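Local coordinates for protein prephenate dehydrogenase (PDB 2G5C) that probably catalyses the NAD-dependent oxidative decarboxylation of prephenate to 4-hydroxyphenylpyruvate, a step of tyrosine biosynthesis, and binds the dinucleotide in a Rossmann-type domain, at residues 4-9 / 27-32; 64-69 / 90-95; 10-15 / 134-139. All blocks are in the same frame, centred on the assembly; numbering follows the deposited sequence.

Contact 1 (4-9 / 27-32). With NAD (nicotinamide-adenine-dinucleotide), chain E.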
loop_
_atom_site.group_PDB
_atom_site.type_symbol
_atom_site.label_atom_id
_atom_site.label_comp_id
_atom_site.label_asym_id
_atom_site.label_seq_id
_atom_site.Cartn_x
_atom_site.Cartn_y
_atom_site.Cartn_z
ATOM N N VAL A 4 -28.171 8.801 -25.223
ATOM C CA VAL A 4 -27.030 8.162 -24.582
ATOM C C VAL A 4 -27.391 6.783 -24.046
ATOM O O VAL A 4 -28.387 6.625 -23.344
ATOM C CB VAL A 4 -26.502 9.015 -23.407
ATOM C CG1 VAL A 4 -25.372 8.279 -22.689
ATOM C CG2 VAL A 4 -26.029 10.367 -23.917
ATOM N N LEU A 5 -26.572 5.791 -24.378
ATOM C CA LEU A 5 -26.802 4.432 -23.906
ATOM C C LEU A 5 -25.684 3.976 -22.981
ATOM O O LEU A 5 -24.520 3.919 -23.377
ATOM C CB LEU A 5 -26.891 3.451 -25.076
ATOM C CG LEU A 5 -27.015 1.991 -24.622
ATOM C CD1 LEU A 5 -28.343 1.788 -23.909
ATOM C CD2 LEU A 5 -26.899 1.057 -25.817
ATOM N N ILE A 6 -26.048 3.651 -21.748
ATOM C CA ILE A 6 -25.083 3.164 -20.774
ATOM C C ILE A 6 -25.156 1.640 -20.813
ATOM O O ILE A 6 -26.186 1.063 -20.467
ATOM C CB ILE A 6 -25.438 3.617 -19.338
ATOM C CG1 ILE A 6 -25.414 5.145 -19.235
ATOM C CG2 ILE A 6 -24.480 2.962 -18.341
ATOM C CD1 ILE A 6 -24.061 5.782 -19.478
ATOM N N VAL A 7 -24.085 0.992 -21.261
ATOM C CA VAL A 7 -24.052 -0.469 -21.298
ATOM C C VAL A 7 -23.334 -0.921 -20.035
ATOM O O VAL A 7 -22.135 -0.685 -19.871
ATOM C CB VAL A 7 -23.302 -1.002 -22.536
ATOM C CG1 VAL A 7 -23.025 -2.489 -22.371
ATOM C CG2 VAL A 7 -24.146 -0.769 -23.797
ATOM N N GLY A 8 -24.076 -1.575 -19.146
ATOM C CA GLY A 8 -23.512 -2.006 -17.881
ATOM C C GLY A 8 -23.788 -0.874 -16.904
ATOM O O GLY A 8 -22.973 0.039 -16.745
ATOM N N VAL A 9 -24.949 -0.923 -16.261
ATOM C CA VAL A 9 -25.335 0.121 -15.320
ATOM C C VAL A 9 -24.885 -0.217 -13.901
ATOM O O VAL A 9 -25.683 -0.650 -13.068
ATOM C CB VAL A 9 -26.872 0.342 -15.327
ATOM C CG1 VAL A 9 -27.220 1.599 -14.545
ATOM C CG2 VAL A 9 -27.380 0.451 -16.757
ATOM N N GLY A 27 -30.543 15.621 -22.659
ATOM C CA GLY A 27 -31.026 14.561 -23.529
ATOM C C GLY A 27 -31.481 13.324 -22.782
ATOM O O GLY A 27 -31.675 13.358 -21.569
ATOM N N LYS A 28 -31.653 12.224 -23.508
ATOM C CA LYS A 28 -32.093 10.969 -22.906
ATOM C C LYS A 28 -30.930 10.050 -22.567
ATOM O O LYS A 28 -29.968 9.939 -23.327
ATOM C CB LYS A 28 -33.059 10.237 -23.843
ATOM C CG LYS A 28 -34.496 10.736 -23.775
ATOM C CD LYS A 28 -35.148 10.319 -22.464
ATOM C CE LYS A 28 -36.507 10.975 -22.274
ATOM N NZ LYS A 28 -36.392 12.459 -22.190
ATOM N N ILE A 29 -31.026 9.398 -21.413
ATOM C CA ILE A 29 -29.996 8.472 -20.967
ATOM C C ILE A 29 -30.650 7.117 -20.765
ATOM O O ILE A 29 -31.524 6.953 -19.920
ATOM C CB ILE A 29 -29.351 8.934 -19.650
ATOM C CG1 ILE A 29 -28.674 10.292 -19.861
ATOM C CG2 ILE A 29 -28.328 7.916 -19.191
ATOM C CD1 ILE A 29 -28.071 10.889 -18.610
ATOM N N TYR A 30 -30.220 6.149 -21.561
ATOM C CA TYR A 30 -30.769 4.805 -21.506
ATOM C C TYR A 30 -29.751 3.829 -20.946
ATOM O O TYR A 30 -28.559 4.139 -20.858
ATOM C CB TYR A 30 -31.176 4.363 -22.915
ATOM C CG TYR A 30 -32.262 5.205 -23.533
ATOM C CD1 TYR A 30 -33.578 5.110 -23.089
ATOM C CD2 TYR A 30 -31.975 6.104 -24.560
ATOM C CE1 TYR A 30 -34.586 5.887 -23.653
ATOM C CE2 TYR A 30 -32.973 6.887 -25.131
ATOM C CZ TYR A 30 -34.278 6.774 -24.673
ATOM O OH TYR A 30 -35.278 7.544 -25.235
ATOM N N GLY A 31 -30.224 2.645 -20.580
ATOM C CA GLY A 31 -29.330 1.648 -20.037
ATOM C C GLY A 31 -29.634 0.236 -20.485
ATOM O O GLY A 31 -30.780 -0.113 -20.767
ATOM N N TYR A 32 -28.581 -0.569 -20.574
ATOM C CA TYR A 32 -28.682 -1.972 -20.946
ATOM C C TYR A 32 -27.835 -2.732 -19.944
ATOM O O TYR A 32 -26.660 -2.417 -19.744
ATOM C CB TYR A 32 -28.143 -2.234 -22.354
ATOM C CG TYR A 32 -27.905 -3.708 -22.615
ATOM C CD1 TYR A 32 -28.953 -4.626 -22.546
ATOM C CD2 TYR A 32 -26.622 -4.194 -22.863
ATOM C CE1 TYR A 32 -28.727 -5.994 -22.712
ATOM C CE2 TYR A 32 -26.384 -5.561 -23.029
ATOM C CZ TYR A 32 -27.439 -6.452 -22.949
ATOM O OH TYR A 32 -27.205 -7.802 -23.079
HETATM P PA NAD E . -20.001 -3.037 -11.526
HETATM O O1A NAD E . -20.405 -2.001 -10.562
HETATM O O2A NAD E . -19.955 -4.456 -11.001
HETATM O O5B NAD E . -20.988 -2.905 -12.768
HETATM C C5B NAD E . -20.862 -3.774 -13.856
HETATM C C4B NAD E . -22.219 -3.935 -14.517
HETATM O O4B NAD E . -22.004 -4.847 -15.563
HETATM C C3B NAD E . -23.272 -4.592 -13.597
HETATM O O3B NAD E . -24.409 -3.761 -13.398
HETATM C C2B NAD E . -23.569 -5.917 -14.303
HETATM O O2B NAD E . -24.874 -6.432 -14.138
HETATM C C1B NAD E . -23.211 -5.531 -15.718
HETATM N N9A NAD E . -22.978 -6.589 -16.718
HETATM C C8A NAD E . -22.288 -7.772 -16.594
HETATM N N7A NAD E . -22.334 -8.421 -17.770
HETATM C C5A NAD E . -23.040 -7.676 -18.649
HETATM C C6A NAD E . -23.412 -7.830 -19.993
HETATM N N6A NAD E . -23.056 -8.901 -20.679
HETATM N N1A NAD E . -24.169 -6.838 -20.619
HETATM C C2A NAD E . -24.560 -5.695 -19.920
HETATM N N3A NAD E . -24.197 -5.534 -18.590
HETATM C C4A NAD E . -23.451 -6.514 -17.981
HETATM O O3 NAD E . -18.541 -2.708 -12.185
HETATM P PN NAD E . -17.876 -1.252 -12.330
HETATM O O1N NAD E . -18.949 -0.271 -12.578
HETATM O O2N NAD E . -17.033 -1.018 -11.126
HETATM O O5D NAD E . -16.867 -1.303 -13.589
HETATM C C5D NAD E . -17.339 -1.517 -14.905
HETATM C C4D NAD E . -16.220 -1.406 -15.965
HETATM O O4D NAD E . -15.418 -0.266 -15.703
HETATM C C3D NAD E . -15.243 -2.580 -16.122
HETATM O O3D NAD E . -15.152 -2.913 -17.509
HETATM C C2D NAD E . -13.908 -2.091 -15.581
HETATM O O2D NAD E . -12.791 -2.641 -16.273
HETATM C C1D NAD E . -14.039 -0.574 -15.703
HETATM N N1N NAD E . -13.378 0.246 -14.641
HETATM C C2N NAD E . -13.674 -0.035 -13.309
HETATM C C3N NAD E . -13.073 0.714 -12.288
HETATM C C7N NAD E . -13.404 0.398 -10.859
HETATM O O7N NAD E . -12.800 1.147 -9.887
HETATM N N7N NAD E . -14.241 -0.557 -10.497
HETATM C C4N NAD E . -12.166 1.753 -12.638
HETATM C C5N NAD E . -11.874 2.029 -13.993
HETATM C C6N NAD E . -12.493 1.260 -14.993
#
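The ring of Tyr32 meets Val7 at its edge, where Val7 CG1 lies near the ring plane, 4.0 Å from Tyr32 CD2. The two side chains run alongside each other, and Leu68 of the adjoining strand also touches Val7. The same ring approaches the adenine of NAD obliquely, with Tyr32 CE2 3.5 Å from N1A. Tyr32 CG stands anti to the backbone N (chi1 165°), which carries the ring past the strand end to the adenine. With an alanine here, Val7 CG1 is likely to lose its aromatic neighbour and a gap to open beside the adenine. The second ring, Tyr30, stacks on Phe61, while its CB packs 4.0 Å from Leu5 CD1 on the face of the sheet that Val7 and Tyr32 share. On the other face the side chains of Ile6 and Ile29 lie side by side, pointing the same way, with Ile6 CG1 4.0 Å from Ile29 CG2. Opposite Ile6 the second strand has Gly31, and Val9 CG2 sits 4.0 Å from its CA; a CB there would run into that methyl. Five backbone hydrogen bonds join the strands in parallel register, from Val4 N to Lys28 O through Tyr30 N to Val4 O, which is almost straight (176°), to Gly8 N to Tyr32 O at 2.8 Å. This last bond holds the start of the turn in which Gly8 CA comes 3.7 Å from N3A of NAD. Beyond it, Asp33 accepts from Val9 N and also binds the cofactor. Paired parallel strands bridged by helix 11-22, with a glycine-rich turn after the first, form the opening beta-alpha-beta unit of a Rossmann fold.

Contact 2 (64-69 / 90-95). With NAD (nicotinamide-adenine-dinucleotide), chain E.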
loop_
_atom_site.group_PDB
_atom_site.type_symbol
_atom_site.label_atom_id
_atom_site.label_comp_id
_atom_site.label_asym_id
_atom_site.label_seq_id
_atom_site.Cartn_x
_atom_site.Cartn_y
_atom_site.Cartn_z
ATOM N N ASP A 64 -27.068 7.077 -30.117
ATOM C CA ASP A 64 -26.036 7.586 -31.012
ATOM C C ASP A 64 -24.716 7.779 -30.265
ATOM O O ASP A 64 -23.696 8.133 -30.856
ATOM C CB ASP A 64 -26.489 8.894 -31.665
ATOM C CG ASP A 64 -27.075 9.878 -30.677
ATOM O OD1 ASP A 64 -27.608 10.913 -31.132
ATOM O OD2 ASP A 64 -27.008 9.625 -29.456
ATOM N N PHE A 65 -24.749 7.532 -28.958
ATOM C CA PHE A 65 -23.566 7.651 -28.112
ATOM C C PHE A 65 -23.622 6.500 -27.107
ATOM O O PHE A 65 -24.516 6.448 -26.274
ATOM C CB PHE A 65 -23.573 8.991 -27.370
ATOM C CG PHE A 65 -22.268 9.321 -26.709
ATOM C CD1 PHE A 65 -21.232 9.894 -27.438
ATOM C CD2 PHE A 65 -22.061 9.028 -25.364
ATOM C CE1 PHE A 65 -20.005 10.171 -26.838
ATOM C CE2 PHE A 65 -20.836 9.298 -24.754
ATOM C CZ PHE A 65 -19.806 9.870 -25.491
ATOM N N VAL A 66 -22.671 5.580 -27.193
ATOM C CA VAL A 66 -22.657 4.429 -26.303
ATOM C C VAL A 66 -21.407 4.347 -25.424
ATOM O O VAL A 66 -20.286 4.496 -25.904
ATOM C CB VAL A 66 -22.788 3.124 -27.119
ATOM C CG1 VAL A 66 -22.860 1.923 -26.191
ATOM C CG2 VAL A 66 -24.034 3.195 -27.999
HETATM N N MSE A 67 -21.616 4.107 -24.131
HETATM C CA MSE A 67 -20.510 3.993 -23.180
HETATM C C MSE A 67 -20.474 2.595 -22.577
HETATM O O MSE A 67 -21.262 2.273 -21.690
HETATM C CB MSE A 67 -20.656 5.027 -22.058
HETATM C CG MSE A 67 -19.576 4.933 -20.967
HETATM SE SE MSE A 67 -17.809 5.422 -21.592
HETATM C CE MSE A 67 -18.077 7.330 -21.700
ATOM N N LEU A 68 -19.560 1.766 -23.073
ATOM C CA LEU A 68 -19.409 0.409 -22.576
ATOM C C LEU A 68 -18.852 0.489 -21.154
ATOM O O LEU A 68 -17.714 0.926 -20.934
ATOM C CB LEU A 68 -18.471 -0.380 -23.492
ATOM C CG LEU A 68 -18.962 -0.488 -24.942
ATOM C CD1 LEU A 68 -17.932 -1.224 -25.775
ATOM C CD2 LEU A 68 -20.297 -1.215 -24.988
ATOM N N SER A 69 -19.670 0.069 -20.196
ATOM C CA SER A 69 -19.304 0.126 -18.790
ATOM C C SER A 69 -19.539 -1.200 -18.085
ATOM O O SER A 69 -19.730 -1.246 -16.872
ATOM C CB SER A 69 -20.113 1.228 -18.112
ATOM O OG SER A 69 -20.073 2.410 -18.895
ATOM N N ALA A 90 -23.637 6.276 -35.143
ATOM C CA ALA A 90 -23.409 6.199 -33.701
ATOM C C ALA A 90 -21.936 6.202 -33.288
ATOM O O ALA A 90 -21.060 5.789 -34.050
ATOM C CB ALA A 90 -24.094 4.951 -33.137
ATOM N N THR A 91 -21.681 6.672 -32.069
ATOM C CA THR A 91 -20.332 6.711 -31.506
ATOM C C THR A 91 -20.293 5.761 -30.318
ATOM O O THR A 91 -21.169 5.809 -29.453
ATOM C CB THR A 91 -19.959 8.119 -31.004
ATOM O OG1 THR A 91 -19.839 9.008 -32.120
ATOM C CG2 THR A 91 -18.634 8.081 -30.244
ATOM N N VAL A 92 -19.286 4.894 -30.281
ATOM C CA VAL A 92 -19.149 3.930 -29.194
ATOM C C VAL A 92 -17.785 4.050 -28.527
ATOM O O VAL A 92 -16.754 3.953 -29.191
ATOM C CB VAL A 92 -19.307 2.479 -29.695
ATOM C CG1 VAL A 92 -19.140 1.505 -28.526
ATOM C CG2 VAL A 92 -20.668 2.295 -30.352
ATOM N N THR A 93 -17.787 4.255 -27.211
ATOM C CA THR A 93 -16.542 4.383 -26.459
ATOM C C THR A 93 -16.676 3.549 -25.179
ATOM O O THR A 93 -17.765 3.077 -24.866
ATOM C CB THR A 93 -16.246 5.885 -26.150
ATOM O OG1 THR A 93 -14.918 6.026 -25.630
ATOM C CG2 THR A 93 -17.255 6.445 -25.162
ATOM N N ASP A 94 -15.583 3.347 -24.446
ATOM C CA ASP A 94 -15.661 2.528 -23.237
ATOM C C ASP A 94 -14.969 3.101 -21.997
ATOM O O ASP A 94 -14.444 4.217 -22.003
ATOM C CB ASP A 94 -15.100 1.127 -23.528
ATOM C CG ASP A 94 -13.570 1.116 -23.670
ATOM O OD1 ASP A 94 -13.026 1.929 -24.458
ATOM O OD2 ASP A 94 -12.913 0.286 -23.000
ATOM N N GLN A 95 -14.993 2.309 -20.929
ATOM C CA GLN A 95 -14.381 2.665 -19.653
ATOM C C GLN A 95 -13.456 1.544 -19.196
ATOM O O GLN A 95 -12.857 1.628 -18.124
ATOM C CB GLN A 95 -15.460 2.880 -18.585
ATOM C CG GLN A 95 -16.265 4.148 -18.758
ATOM C CD GLN A 95 -17.097 4.478 -17.532
ATOM O OE1 GLN A 95 -18.235 4.029 -17.392
ATOM N NE2 GLN A 95 -16.522 5.262 -16.629
HETATM P PA NAD E . -20.001 -3.037 -11.526
HETATM O O1A NAD E . -20.405 -2.001 -10.562
HETATM O O2A NAD E . -19.955 -4.456 -11.001
HETATM O O5B NAD E . -20.988 -2.905 -12.768
HETATM C C5B NAD E . -20.862 -3.774 -13.856
HETATM C C4B NAD E . -22.219 -3.935 -14.517
HETATM O O4B NAD E . -22.004 -4.847 -15.563
HETATM C C3B NAD E . -23.272 -4.592 -13.597
HETATM O O3B NAD E . -24.409 -3.761 -13.398
HETATM C C2B NAD E . -23.569 -5.917 -14.303
HETATM O O2B NAD E . -24.874 -6.432 -14.138
HETATM C C1B NAD E . -23.211 -5.531 -15.718
HETATM N N9A NAD E . -22.978 -6.589 -16.718
HETATM C C8A NAD E . -22.288 -7.772 -16.594
HETATM N N7A NAD E . -22.334 -8.421 -17.770
HETATM C C5A NAD E . -23.040 -7.676 -18.649
HETATM C C6A NAD E . -23.412 -7.830 -19.993
HETATM N N6A NAD E . -23.056 -8.901 -20.679
HETATM N N1A NAD E . -24.169 -6.838 -20.619
HETATM C C2A NAD E . -24.560 -5.695 -19.920
HETATM N N3A NAD E . -24.197 -5.534 -18.590
HETATM C C4A NAD E . -23.451 -6.514 -17.981
HETATM O O3 NAD E . -18.541 -2.708 -12.185
HETATM P PN NAD E . -17.876 -1.252 -12.330
HETATM O O1N NAD E . -18.949 -0.271 -12.578
HETATM O O2N NAD E . -17.033 -1.018 -11.126
HETATM O O5D NAD E . -16.867 -1.303 -13.589
HETATM C C5D NAD E . -17.339 -1.517 -14.905
HETATM C C4D NAD E . -16.220 -1.406 -15.965
HETATM O O4D NAD E . -15.418 -0.266 -15.703
HETATM C C3D NAD E . -15.243 -2.580 -16.122
HETATM O O3D NAD E . -15.152 -2.913 -17.509
HETATM C C2D NAD E . -13.908 -2.091 -15.581
HETATM O O2D NAD E . -12.791 -2.641 -16.273
HETATM C C1D NAD E . -14.039 -0.574 -15.703
HETATM N N1N NAD E . -13.378 0.246 -14.641
HETATM C C2N NAD E . -13.674 -0.035 -13.309
HETATM C C3N NAD E . -13.073 0.714 -12.288
HETATM C C7N NAD E . -13.404 0.398 -10.859
HETATM O O7N NAD E . -12.800 1.147 -9.887
HETATM N N7N NAD E . -14.241 -0.557 -10.497
HETATM C C4N NAD E . -12.166 1.753 -12.638
HETATM C C5N NAD E . -11.874 2.029 -13.993
HETATM C C6N NAD E . -12.493 1.260 -14.993
HETATM O O HOH W 1 -22.147 10.219 -32.368
#
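Strands 65-68 and 91-94, which pair in parallel through Phe65 and Thr91, Val66 and Val92, Met67 and Thr93, and Leu68 and Asp94, belong to a beta-alpha-beta unit of the Rossmann sheet, with helix 72-85 as the connection. The backbone bonds run from Thr91 N to Asp64 O, where the donor stands well above the carbonyl plane, through the nearly straight Thr93 N to Val66 O (177°), to a weak one from Gln95 N to Leu68 O. A water gives a proton to Asp64 O and also bonds Thr91 OG1, bridging the strand starts. On one face Val66 CB packs 4.0 Å from Val92 CG2, and Leu68 CD1 comes near Val92 CG1. Asp94 joins this row through its CB, 3.7 Å from Leu68 CB, while its carboxylate turns away to a salt bridge with Lys99 and to Gly117 N. On the opposite face Phe65 crosses Thr91 at a slant. Met67, a selenomethionine, folds at chi2 and chi3 (68° and 74°); the bends bring CE to 3.7 Å from Thr93 CG2 while SE rests against Gln95 CG. Thr93 OG1 points elsewhere, to Val115 O. At the cofactor end Ser69 O and Gln95 O approach the nicotinamide riboside. Gln95 gives its NE2 to Tyr136 OH, and its OE1 lies 2.9 Å from Ser69 OG, which also has Met67 O at 3.0 Å.

Contact 3 (10-15 / 134-139). With NAD (nicotinamide-adenine-dinucleotide), chain E.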
loop_
_atom_site.group_PDB
_atom_site.type_symbol
_atom_site.label_atom_id
_atom_site.label_comp_id
_atom_site.label_asym_id
_atom_site.label_seq_id
_atom_site.Cartn_x
_atom_site.Cartn_y
_atom_site.Cartn_z
ATOM N N GLY A 10 -23.598 -0.021 -13.641
ATOM C CA GLY A 10 -23.057 -0.296 -12.326
ATOM C C GLY A 10 -22.466 0.966 -11.734
ATOM O O GLY A 10 -22.960 2.069 -11.980
ATOM N N PHE A 11 -21.402 0.808 -10.954
ATOM C CA PHE A 11 -20.743 1.944 -10.332
ATOM C C PHE A 11 -20.228 2.939 -11.373
ATOM O O PHE A 11 -20.499 4.135 -11.290
ATOM C CB PHE A 11 -19.575 1.460 -9.461
ATOM C CG PHE A 11 -18.717 2.570 -8.938
ATOM C CD1 PHE A 11 -19.230 3.496 -8.037
ATOM C CD2 PHE A 11 -17.400 2.704 -9.359
ATOM C CE1 PHE A 11 -18.441 4.544 -7.565
ATOM C CE2 PHE A 11 -16.604 3.747 -8.894
ATOM C CZ PHE A 11 -17.127 4.668 -7.993
HETATM N N MSE A 12 -19.483 2.440 -12.352
HETATM C CA MSE A 12 -18.926 3.299 -13.389
HETATM C C MSE A 12 -19.991 3.780 -14.375
HETATM O O MSE A 12 -20.088 4.977 -14.657
HETATM C CB MSE A 12 -17.803 2.564 -14.131
HETATM C CG MSE A 12 -16.655 2.106 -13.230
HETATM SE SE MSE A 12 -15.670 3.553 -12.387
HETATM C CE MSE A 12 -14.721 4.199 -13.946
ATOM N N GLY A 13 -20.784 2.852 -14.898
ATOM C CA GLY A 13 -21.828 3.235 -15.833
ATOM C C GLY A 13 -22.721 4.268 -15.175
ATOM O O GLY A 13 -23.034 5.304 -15.760
ATOM N N GLY A 14 -23.113 3.988 -13.937
ATOM C CA GLY A 14 -23.962 4.906 -13.199
ATOM C C GLY A 14 -23.299 6.240 -12.914
ATOM O O GLY A 14 -23.962 7.274 -12.931
ATOM N N SER A 15 -21.994 6.231 -12.656
ATOM C CA SER A 15 -21.277 7.473 -12.364
ATOM C C SER A 15 -21.198 8.375 -13.588
ATOM O O SER A 15 -21.348 9.594 -13.481
ATOM C CB SER A 15 -19.860 7.180 -11.850
ATOM O OG SER A 15 -19.894 6.530 -10.588
ATOM N N ASN A 134 -19.438 13.006 -9.588
ATOM C CA ASN A 134 -18.225 13.818 -9.606
ATOM C C ASN A 134 -17.003 12.922 -9.684
ATOM O O ASN A 134 -15.870 13.397 -9.617
ATOM C CB ASN A 134 -18.132 14.663 -8.339
ATOM C CG ASN A 134 -17.980 13.814 -7.093
ATOM O OD1 ASN A 134 -18.867 13.033 -6.748
ATOM N ND2 ASN A 134 -16.846 13.952 -6.415
ATOM N N LEU A 135 -17.248 11.624 -9.823
ATOM C CA LEU A 135 -16.186 10.631 -9.891
ATOM C C LEU A 135 -15.023 10.987 -10.816
ATOM O O LEU A 135 -13.884 10.592 -10.569
ATOM C CB LEU A 135 -16.770 9.283 -10.316
ATOM C CG LEU A 135 -15.771 8.126 -10.361
ATOM C CD1 LEU A 135 -15.301 7.798 -8.945
ATOM C CD2 LEU A 135 -16.421 6.909 -11.000
ATOM N N TYR A 136 -15.300 11.743 -11.871
ATOM C CA TYR A 136 -14.265 12.104 -12.834
ATOM C C TYR A 136 -13.658 13.496 -12.651
ATOM O O TYR A 136 -12.630 13.807 -13.254
ATOM C CB TYR A 136 -14.836 11.976 -14.246
ATOM C CG TYR A 136 -15.554 10.663 -14.484
ATOM C CD1 TYR A 136 -14.842 9.473 -14.640
ATOM C CD2 TYR A 136 -16.947 10.607 -14.526
ATOM C CE1 TYR A 136 -15.499 8.259 -14.836
ATOM C CE2 TYR A 136 -17.615 9.400 -14.718
ATOM C CZ TYR A 136 -16.884 8.229 -14.874
ATOM O OH TYR A 136 -17.535 7.035 -15.079
ATOM N N GLU A 137 -14.286 14.325 -11.820
ATOM C CA GLU A 137 -13.806 15.687 -11.583
ATOM C C GLU A 137 -12.307 15.772 -11.300
ATOM O O GLU A 137 -11.840 15.361 -10.240
ATOM C CB GLU A 137 -14.574 16.319 -10.421
ATOM C CG GLU A 137 -16.067 16.449 -10.654
ATOM C CD GLU A 137 -16.405 17.429 -11.761
ATOM O OE1 GLU A 137 -15.921 17.240 -12.895
ATOM O OE2 GLU A 137 -17.159 18.390 -11.498
ATOM N N GLY A 138 -11.559 16.313 -12.257
ATOM C CA GLY A 138 -10.123 16.455 -12.088
ATOM C C GLY A 138 -9.324 15.202 -12.391
ATOM O O GLY A 138 -8.109 15.268 -12.579
ATOM N N LYS A 139 -9.998 14.058 -12.438
ATOM C CA LYS A 139 -9.330 12.792 -12.720
ATOM C C LYS A 139 -8.798 12.729 -14.151
ATOM O O LYS A 139 -9.232 13.481 -15.018
ATOM C CB LYS A 139 -10.292 11.623 -12.485
ATOM C CG LYS A 139 -10.125 10.910 -11.147
ATOM C CD LYS A 139 -10.496 11.782 -9.961
ATOM C CE LYS A 139 -10.434 10.972 -8.671
ATOM N NZ LYS A 139 -10.949 11.725 -7.494
HETATM P PA NAD E . -20.001 -3.037 -11.526
HETATM O O1A NAD E . -20.405 -2.001 -10.562
HETATM O O2A NAD E . -19.955 -4.456 -11.001
HETATM O O5B NAD E . -20.988 -2.905 -12.768
HETATM C C5B NAD E . -20.862 -3.774 -13.856
HETATM C C4B NAD E . -22.219 -3.935 -14.517
HETATM O O4B NAD E . -22.004 -4.847 -15.563
HETATM C C3B NAD E . -23.272 -4.592 -13.597
HETATM O O3B NAD E . -24.409 -3.761 -13.398
HETATM C C2B NAD E . -23.569 -5.917 -14.303
HETATM O O2B NAD E . -24.874 -6.432 -14.138
HETATM C C1B NAD E . -23.211 -5.531 -15.718
HETATM N N9A NAD E . -22.978 -6.589 -16.718
HETATM C C8A NAD E . -22.288 -7.772 -16.594
HETATM N N7A NAD E . -22.334 -8.421 -17.770
HETATM C C5A NAD E . -23.040 -7.676 -18.649
HETATM C C6A NAD E . -23.412 -7.830 -19.993
HETATM N N6A NAD E . -23.056 -8.901 -20.679
HETATM N N1A NAD E . -24.169 -6.838 -20.619
HETATM C C2A NAD E . -24.560 -5.695 -19.920
HETATM N N3A NAD E . -24.197 -5.534 -18.590
HETATM C C4A NAD E . -23.451 -6.514 -17.981
HETATM O O3 NAD E . -18.541 -2.708 -12.185
HETATM P PN NAD E . -17.876 -1.252 -12.330
HETATM O O1N NAD E . -18.949 -0.271 -12.578
HETATM O O2N NAD E . -17.033 -1.018 -11.126
HETATM O O5D NAD E . -16.867 -1.303 -13.589
HETATM C C5D NAD E . -17.339 -1.517 -14.905
HETATM C C4D NAD E . -16.220 -1.406 -15.965
HETATM O O4D NAD E . -15.418 -0.266 -15.703
HETATM C C3D NAD E . -15.243 -2.580 -16.122
HETATM O O3D NAD E . -15.152 -2.913 -17.509
HETATM C C2D NAD E . -13.908 -2.091 -15.581
HETATM O O2D NAD E . -12.791 -2.641 -16.273
HETATM C C1D NAD E . -14.039 -0.574 -15.703
HETATM N N1N NAD E . -13.378 0.246 -14.641
HETATM C C2N NAD E . -13.674 -0.035 -13.309
HETATM C C3N NAD E . -13.073 0.714 -12.288
HETATM C C7N NAD E . -13.404 0.398 -10.859
HETATM O O7N NAD E . -12.800 1.147 -9.887
HETATM N N7N NAD E . -14.241 -0.557 -10.497
HETATM C C4N NAD E . -12.166 1.753 -12.638
HETATM C C5N NAD E . -11.874 2.029 -13.993
HETATM C C6N NAD E . -12.493 1.260 -14.993
#
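Phe11, Met12 and Ser15, at the start of the helix that follows the glycine-rich loop of the Rossmann fold, pack against Leu135 and Tyr136 of the loop before strand 140-143. The apolar contacts gather round Leu135. Its CD1 meets Phe11 CZ at 3.7 Å, at a slant to the ring, and its CD2 touches both Met12 SE, also 3.7 Å away, and Ser15 OG. Leu135 CG lies anti to the backbone N (chi1 -177°), and with its CB directed at the helix both methyls reach this row. Met12, a selenomethionine, crosses Leu135 nearly at right angles and curls so that its CE touches the nicotinamide, 3.6 Å from C5N. The Tyr136 ring presents its edge to Ser15 C and stands edge-to-face with Trp161, and its OH takes the Gln95 amide. Among polar contacts, the helix start grips the pyrophosphate: Phe11 N donates to O1A of NAD at 3.0 Å and Met12 N to O1N at 2.8 Å, both almost straight. The helix dipole would probably favour the phosphate charge there. Gly10, at the N-cap, has no room for a side chain, as a CB would strike O5B. Ser15 OG is held twice over, by Leu132 N and by its own bond to Phe11 O; at that carbonyl oxygen Ser15 OG, 2.6 Å away, and Ser15 N arrive from opposite faces of the carbonyl plane.

How the contacts relate
Contacts 1 and 2 are neighbouring parts of one sheet, their centres about 9 Å apart. Strands 3-7 and 65-68 lie side by side, with Leu5 N 2.9 Å from Phe65 O and Val7 O 2.6 Å from Ser69 N, both probable hydrogen bonds. Contact 3, where the helix that leaves strand 3-7 meets loop 134-139, lies about 14 Å from contact 1 and 15 Å from contact 2, centre to centre. There Ile6 CG2 of contact 1 and Ser69 CB of contact 2 both pack on Gly13 CA, while Gln95 NE2 reaches Tyr136 OH at 2.6 Å. All three meet NAD: contact 1 at the adenosine, contact 2 at the nicotinamide riboside, contact 3 at the pyrophosphate and nicotinamide.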